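Local structure of thioesterase (Pseudomonas aeruginosa, 2O5U) at residues I63-S68 / V120-R125; M85-A90 / Y99-F104. The protein probably hydrolyses fatty acyl-CoA thioesters, as a putative thioesterase of the 4-hydroxybenzoyl-CoA thioesterase family with a hot-dog fold. All blocks are in the same frame, centred on the assembly; numbering follows the deposited sequence. Where two conformers were deposited one is given.

Contact 1. Residues I63-S68 / V120-R125; sequences IGLVVS and VFVERR
In the antiparallel sheet of this hot-dog fold, the first half of strand 62-73, outermost within its own chain, pairs with the end of strand 113-123, I63 facing V122, G64 facing F121 and L65 facing V120. Two hydrogen-bonded pairs flank a non-hydrogen-bonded one: I63 N donates to V122 O at 2.9 Å and V122 N returns the bond to I63 O, while L65 N reaches V120 O at 2.7 Å and is answered by V120 N to L65 O. On the face carrying I63, L65, V120 and V122, aliphatic chains pack across the strands; beta-branched valine and isoleucine suit an extended backbone and fill this face. V122 CG2, held between its own backbone N and carbonyl carbon (chi1 -65° for CG1), lies 3.6 Å from I63 CG1 and equally close to L65 CG, so one methyl serves both neighbours; the L65 and V122 side chains meet at about a right angle. Farther along, V67 CG1 rests 3.8 Å from V120 CG2. The other face carries the F121 ring, which leans back over its partner strand. G64, having no side chain, lets the ring settle on its backbone: G64 CA sits 4.0 Å from the F121 ring centroid, over the face, as a CH-pi contact. V97 and I132 also pack against this phenyl group. Past the strand end, R124 NH1 hydrogen-bonds to G60 O and I57 O, and Y29 of the second subunit packs on both I63 and R124. The extended aliphatic part of R124 meanwhile passes I63, R124 CG lying 4.0 Å from I63 CG2.

Contact 2. Residues M85-A90 / Y99-F104; sequences MGLRVA and YELALF
In the conformer given, one of two deposited for R88, the R88 guanidinium has one face laid over the side chain of E100, across the two arms of the beta hairpin formed by strands 83-92 and 96-105 of the hot-dog fold. E100 CB lies over the centre of that face, 3.6 Å from R88 CZ, and the guanidinium and carboxylate planes are only 17° apart. No N-H of R88 points at E100 OE1: R88 NH2 and E100 OE1 form a long salt bridge at 4.0 Å, by charge alone, while R88 NH1 donates to Q12 O. Arginine suits the place because its flat head can cover a neighbour's methylenes and still reach a polar partner. The F104 ring turns its edge to G86 N, with F104 CE1 4.0 Å from it; the bare backbone of glycine leaves room for this ring. The Y99 ring is approached obliquely by L87 CD1 and V89 CG2, and its hydroxyl hydrogen-bonds to H119 ND1.

The strands that carry these groups form a regular ladder, with G86 opposite A102 and R88 opposite E100 as hydrogen-bonded pairs. R88 N meets E100 O at 2.9 Å. On the face with M85, L87, L101 and L103, apolar chains fit a sheet surface covered by helix 34-53, whose F40 and A44 reach it. L87 and L101 run side by side, L87 CD1 standing 3.8 Å from L101 CG. M85 is bent at both chi2 and chi3 (-55° and -62°), which curls its thioether back across the partner strand until M85 SD lies 3.7 Å from L103 CB.

In the fold
Both contacts are antiparallel pairings in one sheet, joined through the neighbouring strands 96-105 and 113-123, and contact 2 is nested along the chain within the loop closed by contact 1. Their centres lie 20 Å apart, yet the F121 and Y99 side chains touch. Contact 2 is the more buried, close to the centre of the chain: one side packs under helix 34-53, the other carries a charged pair. Contact 1 lies farther out and is only partly buried, its chemistry chiefly aliphatic. There the second subunit takes part, extending the sheet from S68, whereas no other chain touches contact 2.

Contact 1. Residues I63-S68 / V120-R125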
# COMPACT_ATOMS: atom_id res chain seq x y z
N ILE A 63 12.42 -1.14 20.23
CA ILE A 63 11.36 -1.03 19.20
C ILE A 63 9.99 -1.57 19.68
O ILE A 63 9.94 -2.45 20.55
CB ILE A 63 11.78 -1.77 17.90
CG1 ILE A 63 11.82 -3.28 18.11
CG2 ILE A 63 13.10 -1.25 17.35
CD1 ILE A 63 11.66 -4.05 16.82
N GLY A 64 8.88 -1.05 19.11
CA GLY A 64 7.53 -1.52 19.46
C GLY A 64 7.12 -2.66 18.54
O GLY A 64 7.28 -2.54 17.33
N LEU A 65 6.70 -3.80 19.08
CA LEU A 65 6.18 -4.87 18.22
C LEU A 65 4.68 -4.82 18.40
O LEU A 65 4.19 -4.78 19.53
CB LEU A 65 6.67 -6.25 18.63
CG LEU A 65 8.13 -6.68 18.75
CD1 LEU A 65 8.15 -8.16 19.16
CD2 LEU A 65 8.84 -6.46 17.42
N VAL A 66 3.95 -4.83 17.29
CA VAL A 66 2.48 -4.90 17.41
C VAL A 66 2.08 -6.34 17.61
O VAL A 66 2.37 -7.20 16.77
CB VAL A 66 1.79 -4.42 16.13
CG1 VAL A 66 0.29 -4.58 16.28
CG2 VAL A 66 2.17 -2.91 15.86
N VAL A 67 1.42 -6.63 18.70
CA VAL A 67 1.15 -8.06 19.00
C VAL A 67 -0.33 -8.42 18.83
O VAL A 67 -0.70 -9.59 18.81
CB VAL A 67 1.61 -8.44 20.43
CG1 VAL A 67 3.17 -8.42 20.58
CG2 VAL A 67 0.95 -7.49 21.43
N SER A 68 -1.20 -7.42 18.80
CA SER A 68 -2.60 -7.66 18.47
C SER A 68 -3.22 -6.32 18.01
O SER A 68 -2.74 -5.24 18.40
CB SER A 68 -3.30 -8.18 19.71
OG SER A 68 -3.07 -7.25 20.78
N VAL A 120 4.24 -4.20 22.34
CA VAL A 120 5.23 -4.68 23.35
C VAL A 120 6.58 -4.17 22.87
O VAL A 120 6.93 -4.26 21.68
CB VAL A 120 5.30 -6.23 23.48
CG1 VAL A 120 6.38 -6.64 24.52
CG2 VAL A 120 3.95 -6.82 23.90
N PHE A 121 7.36 -3.65 23.81
CA PHE A 121 8.62 -3.06 23.53
C PHE A 121 9.75 -4.09 23.75
O PHE A 121 9.79 -4.79 24.78
CB PHE A 121 8.80 -1.72 24.29
CG PHE A 121 8.02 -0.60 23.65
CD1 PHE A 121 6.68 -0.37 24.01
CD2 PHE A 121 8.57 0.11 22.58
CE1 PHE A 121 5.91 0.65 23.37
CE2 PHE A 121 7.81 1.12 21.92
CZ PHE A 121 6.47 1.38 22.32
N VAL A 122 10.61 -4.19 22.76
CA VAL A 122 11.63 -5.20 22.80
C VAL A 122 12.98 -4.64 22.41
O VAL A 122 13.07 -3.63 21.66
CB VAL A 122 11.31 -6.43 21.85
CG1 VAL A 122 10.07 -7.20 22.28
CG2 VAL A 122 11.30 -6.05 20.40
N GLU A 123 14.04 -5.34 22.86
CA GLU A 123 15.38 -5.03 22.39
C GLU A 123 15.49 -5.26 20.85
O GLU A 123 15.10 -6.32 20.33
CB GLU A 123 16.44 -5.81 23.20
CG GLU A 123 17.87 -5.32 22.99
CD GLU A 123 18.57 -6.02 21.81
OE1 GLU A 123 18.76 -7.25 21.91
OE2 GLU A 123 18.94 -5.34 20.81
N ARG A 124 15.97 -4.25 20.13
CA ARG A 124 15.99 -4.25 18.65
C ARG A 124 16.51 -5.56 18.01
O ARG A 124 15.81 -6.16 17.19
CB ARG A 124 16.72 -2.98 18.15
CG ARG A 124 16.75 -2.75 16.61
CD ARG A 124 17.00 -1.27 16.22
NE ARG A 124 16.57 -1.00 14.82
CZ ARG A 124 16.12 0.18 14.40
NH1 ARG A 124 16.02 1.18 15.29
NH2 ARG A 124 15.75 0.36 13.11
N ARG A 125 17.68 -6.02 18.43
CA ARG A 125 18.40 -7.17 17.84
C ARG A 125 17.90 -8.55 18.30
O ARG A 125 17.69 -9.45 17.50
CB ARG A 125 19.90 -7.07 18.19
CG ARG A 125 20.72 -6.10 17.29

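Contact 2. Residues M85-A90 / Y99-F104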
# COMPACT_ATOMS: atom_id res chain seq x y z
N MET A 85 -7.39 11.28 13.37
CA MET A 85 -7.37 10.14 14.27
C MET A 85 -7.33 10.65 15.66
O MET A 85 -6.49 11.52 15.94
CB MET A 85 -6.10 9.30 14.06
CG MET A 85 -5.92 8.73 12.65
SD MET A 85 -7.35 7.75 12.10
CE MET A 85 -7.39 6.42 13.28
N GLY A 86 -8.27 10.17 16.49
CA GLY A 86 -8.19 10.31 17.97
C GLY A 86 -7.44 9.16 18.59
O GLY A 86 -7.55 7.98 18.18
N LEU A 87 -6.64 9.50 19.58
CA LEU A 87 -5.80 8.56 20.27
C LEU A 87 -5.93 8.72 21.78
O LEU A 87 -5.97 9.85 22.30
CB LEU A 87 -4.36 8.81 19.84
CG LEU A 87 -3.23 8.01 20.53
CD1 LEU A 87 -3.42 6.48 20.42
CD2 LEU A 87 -1.88 8.45 19.95
N ARG A 88 -6.09 7.59 22.48
CA ARG A 88 -5.85 7.53 23.91
C ARG A 88 -5.13 6.21 24.26
O ARG A 88 -5.19 5.27 23.48
CB ARG A 88 -7.14 7.61 24.69
CG ARG A 88 -7.99 6.42 24.49
CD ARG A 88 -9.08 6.45 25.55
NE ARG A 88 -9.91 5.23 25.52
CZ ARG A 88 -11.01 5.08 24.79
NH1 ARG A 88 -11.43 6.04 23.99
NH2 ARG A 88 -11.70 3.96 24.85
N VAL A 89 -4.50 6.17 25.44
CA VAL A 89 -3.87 4.95 25.95
C VAL A 89 -4.87 4.39 26.94
O VAL A 89 -5.28 5.07 27.89
CB VAL A 89 -2.49 5.31 26.60
CG1 VAL A 89 -2.07 4.29 27.66
CG2 VAL A 89 -1.43 5.51 25.45
N ALA A 90 -5.27 3.15 26.74
CA ALA A 90 -6.22 2.48 27.66
C ALA A 90 -5.47 1.83 28.79
O ALA A 90 -5.97 1.77 29.90
CB ALA A 90 -7.03 1.41 26.91
N TYR A 99 -3.33 0.96 22.98
CA TYR A 99 -3.92 2.18 22.43
C TYR A 99 -5.39 1.96 22.03
O TYR A 99 -5.76 0.86 21.57
CB TYR A 99 -3.15 2.64 21.20
CG TYR A 99 -1.65 2.63 21.32
CD1 TYR A 99 -0.88 1.55 20.88
CD2 TYR A 99 -1.01 3.69 21.92
CE1 TYR A 99 0.56 1.59 21.02
CE2 TYR A 99 0.36 3.73 22.06
CZ TYR A 99 1.13 2.70 21.61
OH TYR A 99 2.48 2.78 21.75
N GLU A 100 -6.23 2.97 22.29
CA GLU A 100 -7.53 3.12 21.59
C GLU A 100 -7.47 4.24 20.55
O GLU A 100 -7.05 5.32 20.87
CB GLU A 100 -8.57 3.48 22.60
CG GLU A 100 -8.79 2.45 23.69
CD GLU A 100 -9.65 1.27 23.24
OE1 GLU A 100 -10.38 1.34 22.20
OE2 GLU A 100 -9.62 0.29 23.96
N LEU A 101 -7.95 3.99 19.33
CA LEU A 101 -7.94 4.97 18.26
C LEU A 101 -9.33 5.00 17.58
O LEU A 101 -10.05 4.01 17.59
CB LEU A 101 -6.90 4.59 17.20
CG LEU A 101 -5.46 5.05 17.54
CD1 LEU A 101 -4.51 3.94 17.56
CD2 LEU A 101 -4.99 6.14 16.71
N ALA A 102 -9.67 6.15 17.02
CA ALA A 102 -10.88 6.26 16.21
C ALA A 102 -10.57 7.24 15.07
O ALA A 102 -9.77 8.17 15.23
CB ALA A 102 -12.10 6.70 17.08
N LEU A 103 -11.18 7.02 13.90
CA LEU A 103 -11.09 7.92 12.78
C LEU A 103 -12.38 8.75 12.79
O LEU A 103 -13.47 8.20 12.97
CB LEU A 103 -10.98 7.18 11.44
CG LEU A 103 -10.90 8.03 10.16
CD1 LEU A 103 -10.05 7.35 9.08
CD2 LEU A 103 -12.27 8.42 9.62
N PHE A 104 -12.21 10.03 12.54
CA PHE A 104 -13.28 11.03 12.41
C PHE A 104 -13.14 11.81 11.13
O PHE A 104 -12.03 12.13 10.72
CB PHE A 104 -13.21 12.05 13.57
CG PHE A 104 -13.30 11.41 14.94
CD1 PHE A 104 -12.15 11.04 15.64
CD2 PHE A 104 -14.56 11.18 15.53
CE1 PHE A 104 -12.26 10.44 16.93
CE2 PHE A 104 -14.68 10.55 16.79
CZ PHE A 104 -13.53 10.18 17.48